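Local coordinates for putative metal binding protein (Coccidioides immitis, PDB 3CVG), which is of uncertain function but probably binds a metal ion, in the manner of periplasmic binding proteins, at residues A[159-164]-A[170-175]. Numbering follows the deposited sequence.
Sequences KEAELW and VPWATA
The loop that leaves helix 155-166 on the way to strand 180-182 turns back over the C-terminal half of that helix, and P171 and W172, the two central residues of a type I turn from V170 to A173, pack on A161 and W164, one helical turn apart. P171 lies over one face of the W164 indole: its CG sits 4.0 Å from the centroid of the five-membered ring, 22° off the normal, a CH-pi contact displaced toward the rim. The neighbouring CD rests on W164 CB at 3.9 Å, so the pyrrolidine covers the root of the indole as well as its ring. W172 reaches the helix with the far end of its six-membered ring, CH2 meeting A161 CB at 3.8 Å while CZ3 lies 4.3 Å from W164 CB. A161 O lies at the ring edge, near its plane, 3.8 Å from W172 CH2. With CG set between the backbone N and the carbonyl carbon (chi1 52°), the W172 indole runs back toward the helix, and V170 CG1 lies over one face, offset toward the rim. E160 OE1, which is hydrogen-bonded to Y180 OH, lies at the edge of the W164 ring in its plane. Farther round W164, F129 and F147 meet it edge-to-face, joining the packing to helix 125-138 and strand 147-149 of this PBP-superfamily fold. The turn thus meets the helix over a small area, mainly through apolar and CH-pi contacts, while hydrogen bonds from A173 N to V170 O (3.1 Å) and between the P171 and S177 backbones hold its own shape.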
ATOM      1  N   LYS A 159       4.969   1.192  -7.733  1.00 19.52           N
ATOM      2  CA  LYS A 159       6.188   1.541  -7.014  1.00 17.23           C
ATOM      3  C   LYS A 159       7.467   0.997  -7.658  1.00 17.51           C
ATOM      4  O   LYS A 159       8.405   1.757  -7.921  1.00 16.50           O
ATOM      5  CB  LYS A 159       6.105   1.031  -5.586  1.00 18.79           C
ATOM      6  CG  LYS A 159       7.412   1.122  -4.834  1.00 22.39           C
ATOM      7  CD  LYS A 159       7.553   2.411  -4.057  1.00 24.55           C
ATOM      8  CE  LYS A 159       7.523   3.639  -4.920  1.00 25.81           C
ATOM      9  NZ  LYS A 159       6.553   4.633  -4.346  1.00 24.88           N
ATOM     10  N   GLU A 160       7.543  -0.309  -7.886  1.00 18.62           N
ATOM     11  CA  GLU A 160       8.752  -0.816  -8.497  1.00 20.48           C
ATOM     12  C   GLU A 160       8.924  -0.336  -9.925  1.00 21.46           C
ATOM     13  O   GLU A 160      10.047  -0.159 -10.389  1.00 23.06           O
ATOM     14  CB  GLU A 160       8.783  -2.353  -8.407  1.00 16.84           C
ATOM     15  CG  GLU A 160       7.487  -3.089  -8.775  1.00 19.72           C
ATOM     16  CD  GLU A 160       7.479  -3.638 -10.195  1.00 14.94           C
ATOM     17  OE1 GLU A 160       8.453  -3.381 -10.933  1.00 20.16           O
ATOM     18  OE2 GLU A 160       6.495  -4.316 -10.567  1.00 23.47           O
ATOM     19  N   ALA A 161       7.804  -0.154 -10.627  1.00 21.56           N
ATOM     20  CA  ALA A 161       7.858   0.297 -12.026  1.00 17.84           C
ATOM     21  C   ALA A 161       8.500   1.682 -11.954  1.00 17.65           C
ATOM     22  O   ALA A 161       9.442   1.991 -12.703  1.00 16.46           O
ATOM     23  CB  ALA A 161       6.397   0.379 -12.708  1.00 18.18           C
ATOM     24  N   GLU A 162       8.013   2.490 -11.015  1.00 18.58           N
ATOM     25  CA  GLU A 162       8.521   3.828 -10.792  1.00 21.37           C
ATOM     26  C   GLU A 162      10.028   3.792 -10.490  1.00 21.01           C
ATOM     27  O   GLU A 162      10.781   4.610 -11.018  1.00 20.08           O
ATOM     28  CB  GLU A 162       7.789   4.395  -9.597  1.00 25.04           C
ATOM     29  CG  GLU A 162       7.558   5.876  -9.619  1.00 29.98           C
ATOM     30  CD  GLU A 162       6.491   6.266  -8.606  1.00 31.54           C
ATOM     31  OE1 GLU A 162       6.762   6.192  -7.386  1.00 33.59           O
ATOM     32  OE2 GLU A 162       5.365   6.606  -9.030  1.00 32.54           O
ATOM     33  N   LEU A 163      10.456   2.876  -9.616  1.00 19.07           N
ATOM     34  CA  LEU A 163      11.869   2.781  -9.235  1.00 19.43           C
ATOM     35  C   LEU A 163      12.755   2.425 -10.434  1.00 19.24           C
ATOM     36  O   LEU A 163      13.815   3.013 -10.624  1.00 20.38           O
ATOM     37  CB  LEU A 163      12.028   1.760  -8.095  1.00 18.56           C
ATOM     38  CG  LEU A 163      11.403   2.236  -6.780  1.00 18.93           C
ATOM     39  CD1 LEU A 163      11.405   1.114  -5.764  1.00 19.12           C
ATOM     40  CD2 LEU A 163      12.187   3.431  -6.273  1.00 21.55           C
ATOM     41  N   TRP A 164      12.324   1.470 -11.254  1.00 18.43           N
ATOM     42  CA  TRP A 164      13.109   1.110 -12.441  1.00 18.75           C
ATOM     43  C   TRP A 164      13.260   2.305 -13.387  1.00 18.79           C
ATOM     44  O   TRP A 164      14.364   2.616 -13.860  1.00 18.89           O
ATOM     45  CB  TRP A 164      12.450  -0.060 -13.184  1.00 19.04           C
ATOM     46  CG  TRP A 164      12.603  -1.368 -12.447  1.00 17.66           C
ATOM     47  CD1 TRP A 164      11.614  -2.129 -11.902  1.00 16.75           C
ATOM     48  CD2 TRP A 164      13.835  -2.025 -12.134  1.00 16.90           C
ATOM     49  NE1 TRP A 164      12.152  -3.224 -11.261  1.00 17.03           N
ATOM     50  CE2 TRP A 164      13.516  -3.183 -11.390  1.00 15.55           C
ATOM     51  CE3 TRP A 164      15.179  -1.745 -12.405  1.00 17.00           C
ATOM     52  CZ2 TRP A 164      14.491  -4.061 -10.916  1.00 15.85           C
ATOM     53  CZ3 TRP A 164      16.152  -2.618 -11.927  1.00 17.26           C
ATOM     54  CH2 TRP A 164      15.801  -3.760 -11.193  1.00 15.98           C
ATOM     55  N   VAL A 170      13.628   0.161 -18.456  1.00 18.77           N
ATOM     56  CA  VAL A 170      12.265  -0.276 -18.746  1.00 17.40           C
ATOM     57  C   VAL A 170      12.365  -1.785 -18.978  1.00 15.49           C
ATOM     58  O   VAL A 170      12.333  -2.253 -20.118  1.00 15.70           O
ATOM     59  CB  VAL A 170      11.697   0.391 -20.030  1.00 17.36           C
ATOM     60  CG1 VAL A 170      10.184   0.175 -20.085  1.00 16.48           C
ATOM     61  CG2 VAL A 170      12.025   1.893 -20.058  1.00 17.77           C
ATOM     62  N   PRO A 171      12.482  -2.568 -17.893  1.00 17.35           N
ATOM     63  CA  PRO A 171      12.606  -4.035 -17.941  1.00 16.00           C
ATOM     64  C   PRO A 171      11.533  -4.787 -18.718  1.00 15.58           C
ATOM     65  O   PRO A 171      11.824  -5.809 -19.345  1.00 17.39           O
ATOM     66  CB  PRO A 171      12.604  -4.438 -16.465  1.00 17.06           C
ATOM     67  CG  PRO A 171      13.111  -3.215 -15.765  1.00 19.68           C
ATOM     68  CD  PRO A 171      12.427  -2.100 -16.497  1.00 17.98           C
ATOM     69  N   TRP A 172      10.299  -4.293 -18.664  1.00 15.98           N
ATOM     70  CA  TRP A 172       9.179  -4.943 -19.353  1.00 15.90           C
ATOM     71  C   TRP A 172       9.090  -4.646 -20.840  1.00 16.35           C
ATOM     72  O   TRP A 172       8.441  -5.392 -21.573  1.00 17.91           O
ATOM     73  CB  TRP A 172       7.863  -4.546 -18.684  1.00 14.33           C
ATOM     74  CG  TRP A 172       7.708  -3.065 -18.548  1.00 14.37           C
ATOM     75  CD1 TRP A 172       7.171  -2.208 -19.461  1.00 12.70           C
ATOM     76  CD2 TRP A 172       8.141  -2.258 -17.444  1.00 15.61           C
ATOM     77  NE1 TRP A 172       7.239  -0.918 -18.996  1.00 13.97           N
ATOM     78  CE2 TRP A 172       7.830  -0.917 -17.762  1.00 13.30           C
ATOM     79  CE3 TRP A 172       8.756  -2.538 -16.215  1.00 14.27           C
ATOM     80  CZ2 TRP A 172       8.115   0.149 -16.895  1.00 14.11           C
ATOM     81  CZ3 TRP A 172       9.038  -1.478 -15.349  1.00 13.95           C
ATOM     82  CH2 TRP A 172       8.716  -0.152 -15.697  1.00 13.39           C
ATOM     83  N   ALA A 173       9.726  -3.562 -21.282  1.00 19.06           N
ATOM     84  CA  ALA A 173       9.697  -3.158 -22.693  1.00 20.10           C
ATOM     85  C   ALA A 173      10.586  -4.066 -23.537  1.00 22.20           C
ATOM     86  O   ALA A 173      11.509  -4.706 -23.001  1.00 20.21           O
ATOM     87  CB  ALA A 173      10.139  -1.708 -22.835  1.00 22.67           C
ATOM     88  N   THR A 174      10.337  -4.109 -24.851  1.00 22.16           N
ATOM     89  CA  THR A 174      11.113  -5.013 -25.692  1.00 22.67           C
ATOM     90  C   THR A 174      12.578  -4.854 -25.645  1.00 25.32           C
ATOM     91  O   THR A 174      13.142  -3.752 -25.623  1.00 23.28           O
ATOM     92  CB  THR A 174      10.664  -5.080 -27.153  1.00 22.21           C
ATOM     93  OG1 THR A 174      10.746  -3.793 -27.772  1.00 18.64           O
ATOM     94  CG2 THR A 174       9.264  -5.648 -27.208  1.00 21.42           C
ATOM     95  N   ALA A 175      13.151  -6.047 -25.716  1.00 28.21           N
ATOM     96  CA  ALA A 175      14.526  -6.339 -25.530  1.00 24.75           C
ATOM     97  C   ALA A 175      14.081  -6.644 -24.087  1.00 21.56           C
ATOM     98  O   ALA A 175      14.627  -6.129 -23.124  1.00 19.20           O
ATOM     99  CB  ALA A 175      15.365  -5.073 -25.601  1.00 30.26           C
TER